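Local coordinates for protein probable Rab-related GTPase (Acanthamoeba polyphaga mimivirus, PDB 5XC5) that binds GTP with a magnesium ion as a viral small GTPase of the Rab family and may take part in protein transport, at residues C82-D87 and Y98-D103; I114-N119 and K137-N142. The protein carries 1 engineered substitution. All coordinates share one frame; numbering follows the deposited sequence. Where two conformers were deposited one is given.

Contacts 1 and 2 show how a Ras-type nucleotide-binding fold repeats one solution: a parallel strand of the mixed sheet is covered by the helix that follows it. They come in series along the chain, contact 1 closing before contact 2 opens, and their centres lie about 8 Å apart. Helix 91-107, which supplies residues 98-103, is followed in the chain by strand 113-119, which supplies residues 114-119. Strands 81-87 and 113-119 are parallel neighbours, joined by probable hydrogen bonds from Val-117 N to Val-84 O and from Asn-119 N to Phe-86 O. Both apolar layers back the sheet whose strand 113-119 carries Asn-119 into the GTP pocket.

Contact 1: residues C82-D87 and Y98-D103; sequences CLVVFD and YYWIND
Val-84 meets the helix with both arms of its fork, one methyl for each of two consecutive helical residues. Its CG1 lies 3.9 Å from Trp-100 CB, and its CG2 stands equally far, 3.9 Å, from Ile-101 CG1. The valine torsion explains the division: CG1 is anti to the backbone N (chi1 -174°) and CG2 is anti to the carbonyl carbon, which spreads the two methyls across the helix surface. Trp-100 offers its CB to the valine, and its indole approaches CG1 obliquely. The CB of Ile-101 does not point straight at the strand; its CG1 branch, turned beside the backbone N (chi1 -68°), brings the chain closer. All three side chains are buried, and the joint between them is wholly apolar.

Strand 81-87 and helix 91-107 form the first half of a right-handed beta-alpha-beta crossover, completed by strand 113-119, as in the Ras-like members of the P-loop NTPases. The valine and the tryptophan are the closest backbone partners here, their CA atoms 7.3 Å apart. Leu-104 and Val-97 of the same helix continue the apolar layer, touching Cys-82 and Val-84 respectively. Farther along the strand, Phe-86 also touches Val-97 and meets the ring of Phe-94 edge-to-face.

The indole extends toward the nucleotide site: Trp-100 NE1 is hydrogen-bonded to Ser-13 OG of the P-loop, tying the covering helix to the phosphate-binding loop.

Contact 2: residues I114-N119 and K137-N142; sequences ILVVAN and KFCRDN. With GTP (guanosine-5'-triphosphate), chain B; ACT (acetate ion), chain E.
Val-116 presents its CG2 methyl to Phe-138 and Cys-139, the pair through which the helix rests on the strand. Lys-137 NZ forms a salt bridge with Asp-141 OD2 (3.1 Å), using the syn lone pair of that oxygen. Phe-138 turns the edge of its ring to the valine, CE2 coming to 4.5 Å from Val-116 CG2, near the ring plane. Cys-139 packs more closely, with its SG 4.0 Å from Val-116 CG2; the sulfur sits beside its own backbone N (chi1 -65°). Arg-140 donates two hydrogen bonds to an acetate, probably from the crystallisation liquor: NH1 to O (2.8 Å) and, nearly straight, NH2 to OXT (2.9 Å, 171° at the hydrogen), with the acetate carbon in the guanidinium plane. Asn-142 folds back, its ND2 donating to Phe-138 O at 2.8 Å and lying 3.2 Å above one face of the Phe-138 ring, offset toward its rim. Asn-119, ending the strand, belongs to the GTP pocket: its ND2 is hydrogen-bonded to Val-16 O and Ser-151 OG, its OD1 comes to 3.7 Å from GTP O6, and with Lys-120 and Asp-122 it forms the NKxD guanine-specificity motif of small GTPases. Strand 113-119, helix 132-141 and edge strand 145-148 make a beta-alpha-beta unit: Cys-139 touches Tyr-146 of the last strand, while Phe-138 leans against Val-97 and Tyr-98 of the adjoining helix 91-107.

Contact 1: residues C82-D87 and Y98-D103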
ATOM      1  N   CYS A  82       4.461  -4.512   3.323  1.00 10.10           N
ATOM      2  CA  CYS A  82       4.224  -3.928   2.011  1.00  9.67           C
ATOM      3  C   CYS A  82       2.738  -3.684   1.831  1.00 10.18           C
ATOM      4  O   CYS A  82       1.922  -4.582   2.068  1.00 10.22           O
ATOM      5  CB  CYS A  82       4.738  -4.859   0.900  1.00 10.24           C
ATOM      6  SG  CYS A  82       4.407  -4.283  -0.789  1.00 14.35           S
ATOM      7  N   LEU A  83       2.402  -2.476   1.385  1.00  9.06           N
ATOM      8  CA  LEU A  83       1.065  -2.149   0.915  1.00  9.51           C
ATOM      9  C   LEU A  83       1.097  -2.202  -0.607  1.00  8.73           C
ATOM     10  O   LEU A  83       1.887  -1.484  -1.234  1.00  9.46           O
ATOM     11  CB  LEU A  83       0.702  -0.741   1.381  1.00  9.54           C
ATOM     12  CG  LEU A  83       0.647  -0.516   2.904  1.00 10.67           C
ATOM     13  CD1 LEU A  83       0.493   0.954   3.217  1.00 13.42           C
ATOM     14  CD2 LEU A  83      -0.508  -1.278   3.525  1.00 10.57           C
ATOM     15  N   VAL A  84       0.259  -3.054  -1.202  1.00  7.93           N
ATOM     16  CA  VAL A  84       0.128  -3.124  -2.656  1.00  8.06           C
ATOM     17  C   VAL A  84      -1.214  -2.506  -3.023  1.00  9.21           C
ATOM     18  O   VAL A  84      -2.269  -3.083  -2.744  1.00  9.59           O
ATOM     19  CB  VAL A  84       0.231  -4.562  -3.178  1.00  8.46           C
ATOM     20  CG1 VAL A  84       0.243  -4.565  -4.708  1.00  9.90           C
ATOM     21  CG2 VAL A  84       1.493  -5.228  -2.647  1.00 10.36           C
ATOM     22  N   VAL A  85      -1.178  -1.331  -3.652  1.00  8.36           N
ATOM     23  CA  VAL A  85      -2.367  -0.515  -3.862  1.00  8.75           C
ATOM     24  C   VAL A  85      -2.856  -0.665  -5.296  1.00  9.22           C
ATOM     25  O   VAL A  85      -2.054  -0.733  -6.235  1.00  7.42           O
ATOM     26  CB  VAL A  85      -2.048   0.954  -3.522  1.00  8.09           C
ATOM     27  CG1 VAL A  85      -3.307   1.801  -3.561  1.00  9.21           C
ATOM     28  CG2 VAL A  85      -1.375   1.046  -2.151  1.00  8.67           C
ATOM     29  N   PHE A  86      -4.178  -0.721  -5.463  1.00  7.69           N
ATOM     30  CA  PHE A  86      -4.789  -0.619  -6.785  1.00  9.22           C
ATOM     31  C   PHE A  86      -6.042   0.247  -6.696  1.00  8.53           C
ATOM     32  O   PHE A  86      -6.518   0.590  -5.614  1.00  9.02           O
ATOM     33  CB  PHE A  86      -5.071  -1.998  -7.403  1.00  9.48           C
ATOM     34  CG  PHE A  86      -6.268  -2.695  -6.813  1.00  8.40           C
ATOM     35  CD1 PHE A  86      -6.132  -3.482  -5.674  1.00  9.04           C
ATOM     36  CD2 PHE A  86      -7.525  -2.586  -7.407  1.00  8.75           C
ATOM     37  CE1 PHE A  86      -7.215  -4.135  -5.132  1.00  9.61           C
ATOM     38  CE2 PHE A  86      -8.620  -3.238  -6.853  1.00  9.87           C
ATOM     39  CZ  PHE A  86      -8.457  -4.003  -5.705  1.00  9.38           C
ATOM     40  N   ASP A  87      -6.581   0.589  -7.861  1.00  9.45           N
ATOM     41  CA  ASP A  87      -7.745   1.470  -7.994  1.00 10.17           C
ATOM     42  C   ASP A  87      -8.910   0.586  -8.422  1.00  9.21           C
ATOM     43  O   ASP A  87      -8.808  -0.117  -9.431  1.00  9.51           O
ATOM     44  CB  ASP A  87      -7.388   2.510  -9.067  1.00 10.63           C
ATOM     45  CG  ASP A  87      -8.543   3.403  -9.523  1.00 12.30           C
ATOM     46  OD1 ASP A  87      -9.731   3.141  -9.253  1.00 12.90           O
ATOM     47  OD2 ASP A  87      -8.212   4.390 -10.225  1.00 14.24           O
ATOM     48  N   TYR A  98      -0.953  -8.913  -8.993  1.00 11.59           N
ATOM     49  CA  TYR A  98      -0.252 -10.191  -8.997  1.00 12.78           C
ATOM     50  C   TYR A  98       1.228 -10.004  -9.280  1.00 12.60           C
ATOM     51  O   TYR A  98       2.075 -10.624  -8.628  1.00 13.02           O
ATOM     52  CB  TYR A  98      -0.832 -11.171 -10.024  1.00 16.71           C
ATOM     53  CG  TYR A  98      -0.160 -12.536  -9.896  1.00 18.53           C
ATOM     54  CD1 TYR A  98       1.046 -12.819 -10.544  1.00 19.77           C
ATOM     55  CD2 TYR A  98      -0.699 -13.514  -9.080  1.00 16.77           C
ATOM     56  CE1 TYR A  98       1.676 -14.054 -10.390  1.00 19.99           C
ATOM     57  CE2 TYR A  98      -0.091 -14.749  -8.933  1.00 17.87           C
ATOM     58  CZ  TYR A  98       1.088 -15.017  -9.584  1.00 22.19           C
ATOM     59  OH  TYR A  98       1.675 -16.254  -9.414  1.00 22.11           O
ATOM     60  N   TYR A  99       1.556  -9.168 -10.264  1.00 12.29           N
ATOM     61  CA  TYR A  99       2.942  -9.033 -10.691  1.00 11.25           C
ATOM     62  C   TYR A  99       3.754  -8.190  -9.730  1.00 12.44           C
ATOM     63  O   TYR A  99       4.951  -8.445  -9.545  1.00 13.06           O
ATOM     64  CB  TYR A  99       3.002  -8.518 -12.129  1.00 16.01           C
ATOM     65  CG  TYR A  99       2.179  -9.397 -13.044  1.00 16.91           C
ATOM     66  CD1 TYR A  99       2.670 -10.620 -13.492  1.00 22.02           C
ATOM     67  CD2 TYR A  99       0.888  -9.029 -13.416  1.00 18.98           C
ATOM     68  CE1 TYR A  99       1.907 -11.438 -14.316  1.00 21.77           C
ATOM     69  CE2 TYR A  99       0.122  -9.837 -14.239  1.00 22.89           C
ATOM     70  CZ  TYR A  99       0.634 -11.038 -14.683  1.00 22.19           C
ATOM     71  OH  TYR A  99      -0.130 -11.845 -15.499  1.00 27.63           O
ATOM     72  N   TRP A 100       3.119  -7.222  -9.069  1.00 11.39           N
ATOM     73  CA  TRP A 100       3.807  -6.479  -8.019  1.00 11.65           C
ATOM     74  C   TRP A 100       4.235  -7.407  -6.889  1.00 11.36           C
ATOM     75  O   TRP A 100       5.376  -7.342  -6.411  1.00 12.51           O
ATOM     76  CB  TRP A 100       2.896  -5.377  -7.476  1.00 10.96           C
ATOM     77  CG  TRP A 100       2.794  -4.180  -8.366  1.00  9.93           C
ATOM     78  CD1 TRP A 100       1.688  -3.740  -9.012  1.00 11.09           C
ATOM     79  CD2 TRP A 100       3.842  -3.263  -8.679  1.00  9.69           C
ATOM     80  NE1 TRP A 100       1.978  -2.606  -9.729  1.00 12.43           N
ATOM     81  CE2 TRP A 100       3.292  -2.286  -9.538  1.00 11.11           C
ATOM     82  CE3 TRP A 100       5.191  -3.173  -8.323  1.00  9.85           C
ATOM     83  CZ2 TRP A 100       4.044  -1.232 -10.046  1.00 12.34           C
ATOM     84  CZ3 TRP A 100       5.939  -2.124  -8.822  1.00 11.95           C
ATOM     85  CH2 TRP A 100       5.359  -1.163  -9.671  1.00 10.72           C
ATOM     86  N   ILE A 101       3.317  -8.273  -6.441  1.00 10.69           N
ATOM     87  CA  ILE A 101       3.627  -9.197  -5.353  1.00 11.72           C
ATOM     88  C   ILE A 101       4.671 -10.209  -5.801  1.00 11.47           C
ATOM     89  O   ILE A 101       5.619 -10.512  -5.065  1.00 12.11           O
ATOM     90  CB  ILE A 101       2.337  -9.866  -4.850  1.00 10.56           C
ATOM     91  CG1 ILE A 101       1.443  -8.842  -4.148  1.00 11.67           C
ATOM     92  CG2 ILE A 101       2.651 -11.013  -3.913  1.00 13.35           C
ATOM     93  CD1 ILE A 101       0.094  -9.411  -3.726  1.00 14.81           C
ATOM     94  N   ASN A 102       4.530 -10.714  -7.025  1.00 12.33           N
ATOM     95  CA  ASN A 102       5.503 -11.662  -7.557  1.00 12.93           C
ATOM     96  C   ASN A 102       6.894 -11.051  -7.594  1.00 13.02           C
ATOM     97  O   ASN A 102       7.873 -11.685  -7.185  1.00 12.95           O
ATOM     98  CB  ASN A 102       5.081 -12.093  -8.958  1.00 15.43           C
ATOM     99  CG  ASN A 102       6.113 -12.967  -9.622  1.00 20.23           C
ATOM    100  OD1 ASN A 102       6.235 -14.150  -9.298  1.00 25.77           O
ATOM    101  ND2 ASN A 102       6.874 -12.391 -10.553  1.00 21.88           N
ATOM    102  N   ASP A 103       6.997  -9.806  -8.061  1.00 12.92           N
ATOM    103  CA  ASP A 103       8.293  -9.147  -8.176  1.00 13.36           C
ATOM    104  C   ASP A 103       8.893  -8.856  -6.811  1.00 12.73           C
ATOM    105  O   ASP A 103      10.100  -9.027  -6.607  1.00 13.59           O
ATOM    106  CB  ASP A 103       8.131  -7.856  -8.970  1.00 14.74           C
ATOM    107  CG  ASP A 103       7.957  -8.110 -10.443  0.53 17.00           C
ATOM    108  OD1 ASP A 103       7.927  -9.298 -10.833  0.53 18.52           O
ATOM    109  OD2 ASP A 103       7.844  -7.131 -11.208  0.53 17.80           O
TER

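Contact 2: residues I114-N119 and K137-N142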
ATOM      1  N   ILE A 114       1.912  -8.663   3.675  1.00 10.62           N
ATOM      2  CA  ILE A 114       1.564  -7.962   2.446  1.00  9.55           C
ATOM      3  C   ILE A 114       0.073  -7.680   2.518  1.00  9.70           C
ATOM      4  O   ILE A 114      -0.724  -8.604   2.707  1.00 10.00           O
ATOM      5  CB  ILE A 114       1.889  -8.799   1.203  1.00 11.28           C
ATOM      6  CG1 ILE A 114       3.389  -9.072   1.126  1.00 13.16           C
ATOM      7  CG2 ILE A 114       1.413  -8.082  -0.034  1.00 11.86           C
ATOM      8  CD1 ILE A 114       3.786  -9.891  -0.103  1.00 15.28           C
ATOM      9  N   LEU A 115      -0.296  -6.402   2.400  1.00  9.80           N
ATOM     10  CA  LEU A 115      -1.682  -5.956   2.484  1.00  9.15           C
ATOM     11  C   LEU A 115      -2.056  -5.286   1.169  1.00  7.68           C
ATOM     12  O   LEU A 115      -1.460  -4.272   0.796  1.00  8.49           O
ATOM     13  CB  LEU A 115      -1.853  -4.993   3.659  1.00  8.43           C
ATOM     14  CG  LEU A 115      -3.236  -4.363   3.833  1.00  9.19           C
ATOM     15  CD1 LEU A 115      -4.319  -5.421   3.946  1.00  9.28           C
ATOM     16  CD2 LEU A 115      -3.220  -3.458   5.062  1.00  9.55           C
ATOM     17  N   VAL A 116      -3.009  -5.885   0.453  1.00  7.98           N
ATOM     18  CA  VAL A 116      -3.538  -5.317  -0.786  1.00  8.12           C
ATOM     19  C   VAL A 116      -4.587  -4.275  -0.423  1.00  8.35           C
ATOM     20  O   VAL A 116      -5.525  -4.560   0.326  1.00  9.49           O
ATOM     21  CB  VAL A 116      -4.147  -6.425  -1.660  1.00  9.08           C
ATOM     22  CG1 VAL A 116      -4.885  -5.824  -2.860  1.00 11.83           C
ATOM     23  CG2 VAL A 116      -3.065  -7.411  -2.110  1.00 10.20           C
ATOM     24  N   VAL A 117      -4.435  -3.067  -0.962  1.00  8.42           N
ATOM     25  CA  VAL A 117      -5.334  -1.960  -0.666  1.00  7.07           C
ATOM     26  C   VAL A 117      -6.172  -1.696  -1.905  1.00  8.57           C
ATOM     27  O   VAL A 117      -5.651  -1.247  -2.935  1.00  8.37           O
ATOM     28  CB  VAL A 117      -4.579  -0.688  -0.257  1.00  8.26           C
ATOM     29  CG1 VAL A 117      -5.554   0.459   0.037  1.00  8.52           C
ATOM     30  CG2 VAL A 117      -3.680  -0.974   0.943  1.00  9.27           C
ATOM     31  N   ALA A 118      -7.472  -1.955  -1.798  1.00  8.26           N
ATOM     32  CA  ALA A 118      -8.433  -1.628  -2.845  1.00  6.98           C
ATOM     33  C   ALA A 118      -8.850  -0.181  -2.610  1.00  9.36           C
ATOM     34  O   ALA A 118      -9.664   0.110  -1.726  1.00  9.17           O
ATOM     35  CB  ALA A 118      -9.624  -2.581  -2.756  1.00  8.10           C
ATOM     36  N   ASN A 119      -8.265   0.733  -3.377  1.00  8.04           N
ATOM     37  CA  ASN A 119      -8.400   2.161  -3.140  1.00  8.95           C
ATOM     38  C   ASN A 119      -9.430   2.785  -4.075  1.00  7.78           C
ATOM     39  O   ASN A 119      -9.850   2.205  -5.084  1.00  8.71           O
ATOM     40  CB  ASN A 119      -7.048   2.863  -3.304  1.00  8.99           C
ATOM     41  CG  ASN A 119      -6.990   4.203  -2.596  1.00 10.22           C
ATOM     42  OD1 ASN A 119      -7.657   4.412  -1.595  1.00 10.28           O
ATOM     43  ND2 ASN A 119      -6.181   5.120  -3.113  1.00 10.44           N
ATOM     44  N   LYS A 137     -10.870 -13.524  -3.257  1.00 13.75           N
ATOM     45  CA  LYS A 137     -10.346 -14.760  -3.831  1.00 14.69           C
ATOM     46  C   LYS A 137      -8.879 -14.616  -4.220  1.00 14.38           C
ATOM     47  O   LYS A 137      -8.064 -15.506  -3.942  1.00 14.08           O
ATOM     48  CB  LYS A 137     -11.189 -15.164  -5.037  1.00 15.83           C
ATOM     49  CG  LYS A 137     -10.605 -16.315  -5.832  1.00 22.46           C
ATOM     50  CD  LYS A 137     -10.509 -17.582  -4.991  1.00 23.47           C
ATOM     51  CE  LYS A 137     -10.729 -18.822  -5.844  1.00 24.64           C
ATOM     52  NZ  LYS A 137      -9.797 -18.818  -7.006  1.00 26.61           N
ATOM     53  N   PHE A 138      -8.512 -13.496  -4.847  1.00 13.13           N
ATOM     54  CA  PHE A 138      -7.110 -13.278  -5.173  1.00 14.62           C
ATOM     55  C   PHE A 138      -6.239 -13.372  -3.926  1.00 13.56           C
ATOM     56  O   PHE A 138      -5.197 -14.033  -3.924  1.00 12.88           O
ATOM     57  CB  PHE A 138      -6.918 -11.917  -5.855  1.00 13.13           C
ATOM     58  CG  PHE A 138      -5.477 -11.567  -6.051  1.00 15.16           C
ATOM     59  CD1 PHE A 138      -4.809 -11.979  -7.191  1.00 15.51           C
ATOM     60  CD2 PHE A 138      -4.769 -10.879  -5.075  1.00 14.81           C
ATOM     61  CE1 PHE A 138      -3.472 -11.694  -7.364  1.00 15.20           C
ATOM     62  CE2 PHE A 138      -3.425 -10.598  -5.235  1.00 15.90           C
ATOM     63  CZ  PHE A 138      -2.776 -11.006  -6.386  1.00 14.37           C
ATOM     64  N   CYS A 139      -6.641 -12.696  -2.851  1.00 11.12           N
ATOM     65  CA  CYS A 139      -5.804 -12.680  -1.659  1.00 10.88           C
ATOM     66  C   CYS A 139      -5.749 -14.051  -0.999  1.00 13.49           C
ATOM     67  O   CYS A 139      -4.705 -14.442  -0.460  1.00 13.90           O
ATOM     68  CB  CYS A 139      -6.274 -11.593  -0.693  1.00 12.46           C
ATOM     69  SG  CYS A 139      -6.081  -9.918  -1.368  1.00 15.46           S
ATOM     70  N   ARG A 140      -6.857 -14.801  -1.048  1.00 12.08           N
ATOM     71  CA  ARG A 140      -6.863 -16.146  -0.484  1.00 12.64           C
ATOM     72  C   ARG A 140      -5.826 -17.030  -1.156  1.00 13.44           C
ATOM     73  O   ARG A 140      -5.310 -17.956  -0.530  1.00 14.76           O
ATOM     74  CB  ARG A 140      -8.251 -16.772  -0.625  1.00 12.87           C
ATOM     75  CG  ARG A 140      -8.406 -18.147   0.052  1.00 12.48           C
ATOM     76  CD  ARG A 140      -8.202 -18.002   1.544  1.00 13.40           C
ATOM     77  NE  ARG A 140      -8.288 -19.259   2.285  1.00 12.18           N
ATOM     78  CZ  ARG A 140      -7.276 -20.106   2.428  1.00 11.19           C
ATOM     79  NH1 ARG A 140      -6.114 -19.847   1.847  1.00 12.31           N
ATOM     80  NH2 ARG A 140      -7.426 -21.212   3.142  1.00 13.59           N
ATOM     81  N   ASP A 141      -5.499 -16.748  -2.415  1.00 11.00           N
ATOM     82  CA  ASP A 141      -4.594 -17.563  -3.214  1.00 13.04           C
ATOM     83  C   ASP A 141      -3.147 -17.095  -3.172  1.00 14.43           C
ATOM     84  O   ASP A 141      -2.264 -17.822  -3.639  1.00 14.98           O
ATOM     85  CB  ASP A 141      -5.053 -17.566  -4.678  1.00 13.31           C
ATOM     86  CG  ASP A 141      -6.359 -18.319  -4.886  1.00 15.11           C
ATOM     87  OD1 ASP A 141      -6.759 -19.086  -3.985  1.00 15.55           O
ATOM     88  OD2 ASP A 141      -6.980 -18.140  -5.957  1.00 18.40           O
ATOM     89  N   ASN A 142      -2.869 -15.912  -2.624  1.00 11.47           N
ATOM     90  CA  ASN A 142      -1.551 -15.308  -2.775  1.00 11.05           C
ATOM     91  C   ASN A 142      -0.918 -14.920  -1.444  1.00 11.22           C
ATOM     92  O   ASN A 142      -0.023 -14.074  -1.420  1.00 11.10           O
ATOM     93  CB  ASN A 142      -1.609 -14.126  -3.745  1.00 11.29           C
ATOM     94  CG  ASN A 142      -1.824 -14.576  -5.178  1.00 13.40           C
ATOM     95  OD1 ASN A 142      -0.892 -15.046  -5.830  1.00 17.73           O
ATOM     96  ND2 ASN A 142      -3.050 -14.452  -5.668  1.00 11.93           N
TER
HETATM   97  PG  GTP B 201       2.330   7.266  -8.949  1.00 11.07           P
HETATM   98  O1G GTP B 201       3.230   8.033  -8.000  1.00 11.62           O
HETATM   99  O2G GTP B 201       2.339   7.851 -10.330  1.00 11.58           O
HETATM  100  O3G GTP B 201       2.626   5.782  -8.954  1.00 11.85           O
HETATM  101  O3B GTP B 201       0.761   7.438  -8.498  1.00 10.67           O
HETATM  102  PB  GTP B 201       0.144   7.274  -7.006  1.00  8.76           P
HETATM  103  O1B GTP B 201       1.101   7.811  -5.961  1.00 10.19           O
HETATM  104  O2B GTP B 201      -0.281   5.849  -6.784  1.00  9.77           O
HETATM  105  O3A GTP B 201      -1.249   8.092  -7.059  1.00 10.58           O
HETATM  106  PA  GTP B 201      -1.494   9.594  -6.488  1.00 23.30           P
HETATM  107  O1A GTP B 201      -1.531   9.587  -4.955  1.00 11.34           O
HETATM  108  O2A GTP B 201      -0.509  10.581  -7.149  1.00 13.09           O
HETATM  109  O5' GTP B 201      -3.018   9.844  -6.994  1.00 11.44           O
HETATM  110  C5' GTP B 201      -3.337   9.888  -8.370  1.00 13.63           C
HETATM  111  C4' GTP B 201      -4.652  10.643  -8.561  1.00 14.16           C
HETATM  112  O4' GTP B 201      -5.683   9.867  -7.968  1.00 14.06           O
HETATM  113  C3' GTP B 201      -4.679  12.004  -7.893  1.00 18.15           C
HETATM  114  O3' GTP B 201      -5.379  12.931  -8.712  1.00 21.62           O
HETATM  115  C2' GTP B 201      -5.470  11.760  -6.626  1.00 17.37           C
HETATM  116  O2' GTP B 201      -6.147  12.909  -6.173  1.00 20.65           O
HETATM  117  C1' GTP B 201      -6.418  10.657  -7.051  1.00 14.03           C
HETATM  118  N9  GTP B 201      -6.781   9.847  -5.881  1.00 13.02           N
HETATM  119  C8  GTP B 201      -5.947   9.334  -4.922  1.00 12.63           C
HETATM  120  N7  GTP B 201      -6.678   8.641  -4.026  1.00 13.19           N
HETATM  121  C5  GTP B 201      -7.980   8.712  -4.405  1.00 11.59           C
HETATM  122  C6  GTP B 201      -9.150   8.192  -3.864  1.00 10.45           C
HETATM  123  O6  GTP B 201      -9.187   7.504  -2.828  1.00 11.69           O
HETATM  124  N1  GTP B 201     -10.323   8.473  -4.524  1.00 11.61           N
HETATM  125  C2  GTP B 201     -10.362   9.220  -5.683  1.00 11.76           C
HETATM  126  N2  GTP B 201     -11.539   9.437  -6.259  1.00 12.56           N
HETATM  127  N3  GTP B 201      -9.210   9.733  -6.232  1.00 12.40           N
HETATM  128  C4  GTP B 201      -8.051   9.471  -5.575  1.00 11.73           C
HETATM  129  C   ACT E 204      -4.213 -22.714   3.291  1.00 16.36           C
HETATM  130  O   ACT E 204      -4.100 -21.518   2.967  1.00 20.06           O
HETATM  131  OXT ACT E 204      -5.349 -23.226   3.258  1.00 17.26           O
HETATM  132  CH3 ACT E 204      -3.023 -23.497   3.707  1.00 18.40           C